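Local coordinates for protein cytochrome P450 268A2 Cyp268A2 (PDB 6BLD) that belongs to the cytochrome P450 family, holding an iron-protoporphyrin IX in a largely helical fold and binding (3E,5E)-6,10-dimethylundeca-3,5,9-trien-2-one in an internal pocket, at residues 158-161 and 162-165; 375-378 and 379-383. All coordinates share one frame; numbering follows the deposited sequence.

How the interactions relate
Gln381 against Pro162 and Leu377 against Thr165 join the two interactions directly: Gln381 OE1 approaches Pro162 CA at 3.2 Å, and Thr165 CG2 rests against Leu377 CD1 at 3.7 Å. Interaction 1 comes first along the chain, in the opening turns of helix 160-170; interaction 2 follows about two hundred residues later, at the start of helix 375-392, whose residues touch the heme. The two lie about 12 Å apart, centre to centre. Helices 123-147 and 247-278 touch both, so the pair belongs to the helical core typical of cytochromes P450, and in this protein helix 160-170 packs on a helix that itself lies against the cofactor.

Interaction 1: residues 158-161 and 162-165; sequences AKEL and PIRT
Leu161 O is gripped twice by Thr165, which illustrates how a helical threonine can turn its hydroxyl back on its own helix. The hydroxyl OG1 donates to Leu161 O at 2.7 Å from above the carbonyl plane, while Thr165 N reaches the same oxygen at 2.9 Å from the opposite face. With OG1 beside the backbone N (chi1 -49°), the hydroxyl is aimed at the preceding turn, and the Leu161 methyl CD1 lies 3.6 Å from Thr165 OG1.

One residue earlier, Arg164 N bonds to Glu160 O at 3.1 Å, and the side chains of the same pair also meet. Glu160 bends at chi2 (-43°) to bring OE1 to the edge of the guanidinium that the extended chain of Arg164 holds out, near its plane; OE1 and NE form a long salt bridge of 3.6 Å, the two flat groups being 68° apart. Glu143 is a weak second partner of Arg164. Pro162 has no N-H to offer, and its CD sits 3.2 Å from Ala158 O, a buried carbonyl with no polar partner in the model.

Helix 160-170 packs against several others here: Pro162 and Ile163 touch helix 247-278, Leu161 and Thr165 lean on helix 375-392, and Glu160, Leu161, Arg164 and Thr165 touch helix 123-147.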
loop_
_atom_site.group_PDB
_atom_site.type_symbol
_atom_site.label_atom_id
_atom_site.label_comp_id
_atom_site.label_asym_id
_atom_site.label_seq_id
_atom_site.Cartn_x
_atom_site.Cartn_y
_atom_site.Cartn_z
ATOM N N ALA A 158 6.336 8.272 -11.618
ATOM C CA ALA A 158 5.694 7.321 -10.712
ATOM C C ALA A 158 4.871 8.025 -9.640
ATOM O O ALA A 158 3.798 7.545 -9.257
ATOM C CB ALA A 158 6.745 6.417 -10.071
ATOM N N LYS A 159 5.352 9.161 -9.142
ATOM C CA LYS A 159 4.648 9.882 -8.090
ATOM C C LYS A 159 3.611 10.863 -8.622
ATOM O O LYS A 159 2.792 11.355 -7.839
ATOM C CB LYS A 159 5.651 10.636 -7.207
ATOM C CG LYS A 159 6.257 11.860 -7.874
ATOM C CD LYS A 159 6.647 12.921 -6.857
ATOM C CE LYS A 159 6.917 14.253 -7.540
ATOM N NZ LYS A 159 7.518 15.253 -6.614
ATOM N N GLU A 160 3.611 11.145 -9.927
ATOM C CA GLU A 160 2.792 12.232 -10.454
ATOM C C GLU A 160 1.338 11.812 -10.649
ATOM O O GLU A 160 0.420 12.540 -10.255
ATOM C CB GLU A 160 3.383 12.742 -11.769
ATOM C CG GLU A 160 4.362 13.890 -11.595
ATOM C CD GLU A 160 3.878 14.924 -10.594
ATOM O OE1 GLU A 160 2.770 15.471 -10.780
ATOM O OE2 GLU A 160 4.608 15.188 -9.616
ATOM N N LEU A 161 1.104 10.655 -11.265
ATOM C CA LEU A 161 -0.265 10.231 -11.546
ATOM C C LEU A 161 -1.066 9.953 -10.274
ATOM O O LEU A 161 -2.236 10.348 -10.203
ATOM C CB LEU A 161 -0.281 9.001 -12.459
ATOM C CG LEU A 161 -1.685 8.600 -12.924
ATOM C CD1 LEU A 161 -2.355 9.759 -13.646
ATOM C CD2 LEU A 161 -1.647 7.365 -13.805
ATOM N N PRO A 162 -0.505 9.274 -9.261
ATOM C CA PRO A 162 -1.288 9.073 -8.029
ATOM C C PRO A 162 -1.730 10.365 -7.362
ATOM O O PRO A 162 -2.889 10.464 -6.944
ATOM C CB PRO A 162 -0.330 8.268 -7.138
ATOM C CG PRO A 162 0.520 7.532 -8.093
ATOM C CD PRO A 162 0.743 8.487 -9.230
ATOM N N ILE A 163 -0.850 11.363 -7.252
ATOM C CA ILE A 163 -1.223 12.581 -6.538
ATOM C C ILE A 163 -2.214 13.402 -7.357
ATOM O O ILE A 163 -3.129 14.023 -6.803
ATOM C CB ILE A 163 0.027 13.399 -6.157
ATOM C CG1 ILE A 163 -0.366 14.601 -5.296
ATOM C CG2 ILE A 163 0.793 13.854 -7.390
ATOM C CD1 ILE A 163 -1.013 14.229 -3.976
ATOM N N ARG A 164 -2.063 13.407 -8.683
ATOM C CA ARG A 164 -3.022 14.115 -9.525
ATOM C C ARG A 164 -4.397 13.465 -9.451
ATOM O O ARG A 164 -5.412 14.160 -9.324
ATOM C CB ARG A 164 -2.524 14.157 -10.969
ATOM C CG ARG A 164 -1.380 15.126 -11.196
ATOM C CD ARG A 164 -1.328 15.576 -12.642
ATOM N NE ARG A 164 -0.015 16.094 -13.007
ATOM C CZ ARG A 164 0.287 16.577 -14.208
ATOM N NH1 ARG A 164 -0.634 16.604 -15.161
ATOM N NH2 ARG A 164 1.508 17.030 -14.457
ATOM N N THR A 165 -4.447 12.133 -9.521
ATOM C CA THR A 165 -5.719 11.429 -9.401
ATOM C C THR A 165 -6.319 11.608 -8.013
ATOM O O THR A 165 -7.529 11.823 -7.874
ATOM C CB THR A 165 -5.528 9.944 -9.712
ATOM O OG1 THR A 165 -4.804 9.799 -10.940
ATOM C CG2 THR A 165 -6.873 9.249 -9.832
#

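Interaction 2: residues 375-378 and 379-383; sequences AHLA and RAQLR. With HEM (protoporphyrin IX containing Fe), chain B.
Four successive i to i+4 hydrogen bonds, from Arg379 N to Ala375 O through Leu382 N to Ala378 O, join 375-378 to 379-383 as regular alpha-helix. Leu377, Ala378 and Gln381 meet the heme, while Arg379 and Arg383 reach acidic residues of other helices.

On the heme side, Ala378 CB touches the vinyl carbon CBB at 3.5 Å, and Leu377 CD2 stands 3.8 Å from the neighbouring CAB. Gln381 crosses Leu377 at a slant, its amide NE2 lying 3.6 Å from Leu377 CG and likewise 3.6 Å from HEM CBB. Its chain runs straight out beyond CG (chi2 -172°), which carries the amide to that vinyl group.

Elsewhere Arg379 and His376 lie side by side and point the same way. His376 ND1 meets the edge of the guanidinium near its plane, at 4.0 Å from Arg379 NH1, with the ring and guanidinium planes 48° apart; Arg379 NE forms a salt bridge with Glu299. One water bridges two turns of the helix, donating to His376 O at 2.8 Å and accepting from Arg383 NH1 at 2.9 Å, while Arg383 NH2 pairs with Glu130. His376 O also accepts from Ala380 N.

Lying directly after the loop that carries the cysteine ligand in P450s, and setting its first turns against the heme, this is the L helix on the proximal side of the cytochrome P450 fold.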
loop_
_atom_site.group_PDB
_atom_site.type_symbol
_atom_site.label_atom_id
_atom_site.label_comp_id
_atom_site.label_asym_id
_atom_site.label_seq_id
_atom_site.Cartn_x
_atom_site.Cartn_y
_atom_site.Cartn_z
ATOM N N ALA A 375 -9.099 -0.121 -5.240
ATOM C CA ALA A 375 -8.618 -1.149 -6.157
ATOM C C ALA A 375 -8.970 -0.807 -7.598
ATOM O O ALA A 375 -8.111 -0.847 -8.486
ATOM C CB ALA A 375 -9.193 -2.509 -5.761
ATOM N N HIS A 376 -10.232 -0.454 -7.850
ATOM C CA HIS A 376 -10.635 -0.089 -9.204
ATOM C C HIS A 376 -9.926 1.178 -9.664
ATOM O O HIS A 376 -9.534 1.291 -10.831
ATOM C CB HIS A 376 -12.151 0.087 -9.273
ATOM C CG HIS A 376 -12.918 -1.058 -8.690
ATOM N ND1 HIS A 376 -12.850 -2.336 -9.203
ATOM C CD2 HIS A 376 -13.765 -1.120 -7.636
ATOM C CE1 HIS A 376 -13.624 -3.135 -8.489
ATOM N NE2 HIS A 376 -14.190 -2.422 -7.533
ATOM N N LEU A 377 -9.751 2.142 -8.756
ATOM C CA LEU A 377 -9.042 3.366 -9.107
ATOM C C LEU A 377 -7.573 3.088 -9.397
ATOM O O LEU A 377 -7.001 3.651 -10.337
ATOM C CB LEU A 377 -9.182 4.391 -7.984
ATOM C CG LEU A 377 -8.492 5.736 -8.202
ATOM C CD1 LEU A 377 -9.290 6.585 -9.178
ATOM C CD2 LEU A 377 -8.309 6.458 -6.878
ATOM N N ALA A 378 -6.943 2.224 -8.597
ATOM C CA ALA A 378 -5.548 1.879 -8.841
ATOM C C ALA A 378 -5.375 1.203 -10.194
ATOM O O ALA A 378 -4.459 1.540 -10.952
ATOM C CB ALA A 378 -5.026 0.980 -7.724
ATOM N N ARG A 379 -6.253 0.246 -10.514
ATOM C CA ARG A 379 -6.161 -0.450 -11.793
ATOM C C ARG A 379 -6.323 0.515 -12.960
ATOM O O ARG A 379 -5.629 0.392 -13.975
ATOM C CB ARG A 379 -7.210 -1.558 -11.863
ATOM C CG ARG A 379 -6.981 -2.686 -10.874
ATOM C CD ARG A 379 -8.120 -3.692 -10.900
ATOM N NE ARG A 379 -7.807 -4.878 -10.109
ATOM C CZ ARG A 379 -8.558 -5.333 -9.111
ATOM N NH1 ARG A 379 -9.678 -4.707 -8.779
ATOM N NH2 ARG A 379 -8.188 -6.421 -8.446
ATOM N N ALA A 380 -7.235 1.482 -12.832
ATOM C CA ALA A 380 -7.413 2.467 -13.895
ATOM C C ALA A 380 -6.160 3.313 -14.079
ATOM O O ALA A 380 -5.813 3.686 -15.206
ATOM C CB ALA A 380 -8.623 3.352 -13.595
ATOM N N GLN A 381 -5.464 3.622 -12.982
ATOM C CA GLN A 381 -4.239 4.410 -13.084
ATOM C C GLN A 381 -3.125 3.621 -13.763
ATOM O O GLN A 381 -2.389 4.167 -14.593
ATOM C CB GLN A 381 -3.798 4.874 -11.696
ATOM C CG GLN A 381 -4.727 5.890 -11.060
ATOM C CD GLN A 381 -4.160 6.462 -9.778
ATOM O OE1 GLN A 381 -3.021 6.926 -9.741
ATOM N NE2 GLN A 381 -4.955 6.427 -8.715
ATOM N N LEU A 382 -2.993 2.332 -13.426
ATOM C CA LEU A 382 -1.929 1.515 -14.002
ATOM C C LEU A 382 -2.176 1.240 -15.478
ATOM O O LEU A 382 -1.233 1.213 -16.274
ATOM C CB LEU A 382 -1.784 0.205 -13.230
ATOM C CG LEU A 382 -1.645 0.351 -11.714
ATOM C CD1 LEU A 382 -1.876 -0.977 -11.009
ATOM C CD2 LEU A 382 -0.288 0.945 -11.361
ATOM N N ARG A 383 -3.430 1.014 -15.861
ATOM C CA ARG A 383 -3.750 0.851 -17.276
ATOM C C ARG A 383 -3.415 2.111 -18.066
ATOM O O ARG A 383 -2.905 2.035 -19.192
ATOM C CB ARG A 383 -5.232 0.493 -17.441
ATOM C CG ARG A 383 -5.614 -0.890 -16.926
ATOM C CD ARG A 383 -7.006 -1.290 -17.410
ATOM N NE ARG A 383 -7.987 -0.230 -17.188
ATOM C CZ ARG A 383 -8.796 -0.170 -16.136
ATOM N NH1 ARG A 383 -8.747 -1.109 -15.202
ATOM N NH2 ARG A 383 -9.655 0.834 -16.017
HETATM C CHA HEM B . -6.804 -0.838 1.998
HETATM C CHB HEM B . -7.250 3.354 -0.409
HETATM C CHC HEM B . -4.362 1.646 -3.921
HETATM C CHD HEM B . -3.276 -2.135 -1.060
HETATM C C1A HEM B . -7.188 0.441 1.654
HETATM C C2A HEM B . -8.068 1.309 2.412
HETATM C C3A HEM B . -8.192 2.460 1.749
HETATM C C4A HEM B . -7.391 2.372 0.544
HETATM C CMA HEM B . -9.040 3.674 2.188
HETATM C CAA HEM B . -8.753 0.952 3.749
HETATM C CBA HEM B . -10.014 0.147 3.449
HETATM C CGA HEM B . -10.610 -0.379 4.728
HETATM O O1A HEM B . -11.811 -0.756 4.720
HETATM O O2A HEM B . -9.889 -0.414 5.759
HETATM C C1B HEM B . -6.564 3.237 -1.598
HETATM C C2B HEM B . -6.596 4.186 -2.687
HETATM C C3B HEM B . -5.813 3.736 -3.666
HETATM C C4B HEM B . -5.236 2.467 -3.233
HETATM C CMB HEM B . -7.406 5.501 -2.725
HETATM C CAB HEM B . -5.613 4.508 -4.991
HETATM C CBB HEM B . -4.926 4.016 -6.021
HETATM C C1C HEM B . -3.817 0.463 -3.455
HETATM C C2C HEM B . -2.912 -0.411 -4.179
HETATM C C3C HEM B . -2.611 -1.449 -3.375
HETATM C C4C HEM B . -3.325 -1.271 -2.132
HETATM C CMC HEM B . -2.407 -0.123 -5.613
HETATM C CAC HEM B . -1.710 -2.681 -3.625
HETATM C CBC HEM B . -1.224 -3.016 -4.824
HETATM C C1D HEM B . -4.141 -2.136 0.011
HETATM C C2D HEM B . -4.196 -3.122 1.070
HETATM C C3D HEM B . -5.167 -2.767 1.918
HETATM C C4D HEM B . -5.767 -1.541 1.423
HETATM C CMD HEM B . -3.279 -4.360 1.183
HETATM C CAD HEM B . -5.588 -3.529 3.195
HETATM C CBD HEM B . -6.459 -4.720 2.803
HETATM C CGD HEM B . -6.847 -5.525 4.016
HETATM O O1D HEM B . -7.523 -6.573 3.846
HETATM O O2D HEM B . -6.481 -5.127 5.151
HETATM N NA HEM B . -6.793 1.126 0.519
HETATM N NB HEM B . -5.725 2.202 -1.965
HETATM N NC HEM B . -4.046 -0.096 -2.212
HETATM N ND HEM B . -5.113 -1.189 0.259
HETATM FE FE HEM B . -5.588 0.386 -0.964
HETATM O O HOH W 1 -10.479 -0.033 -13.164
#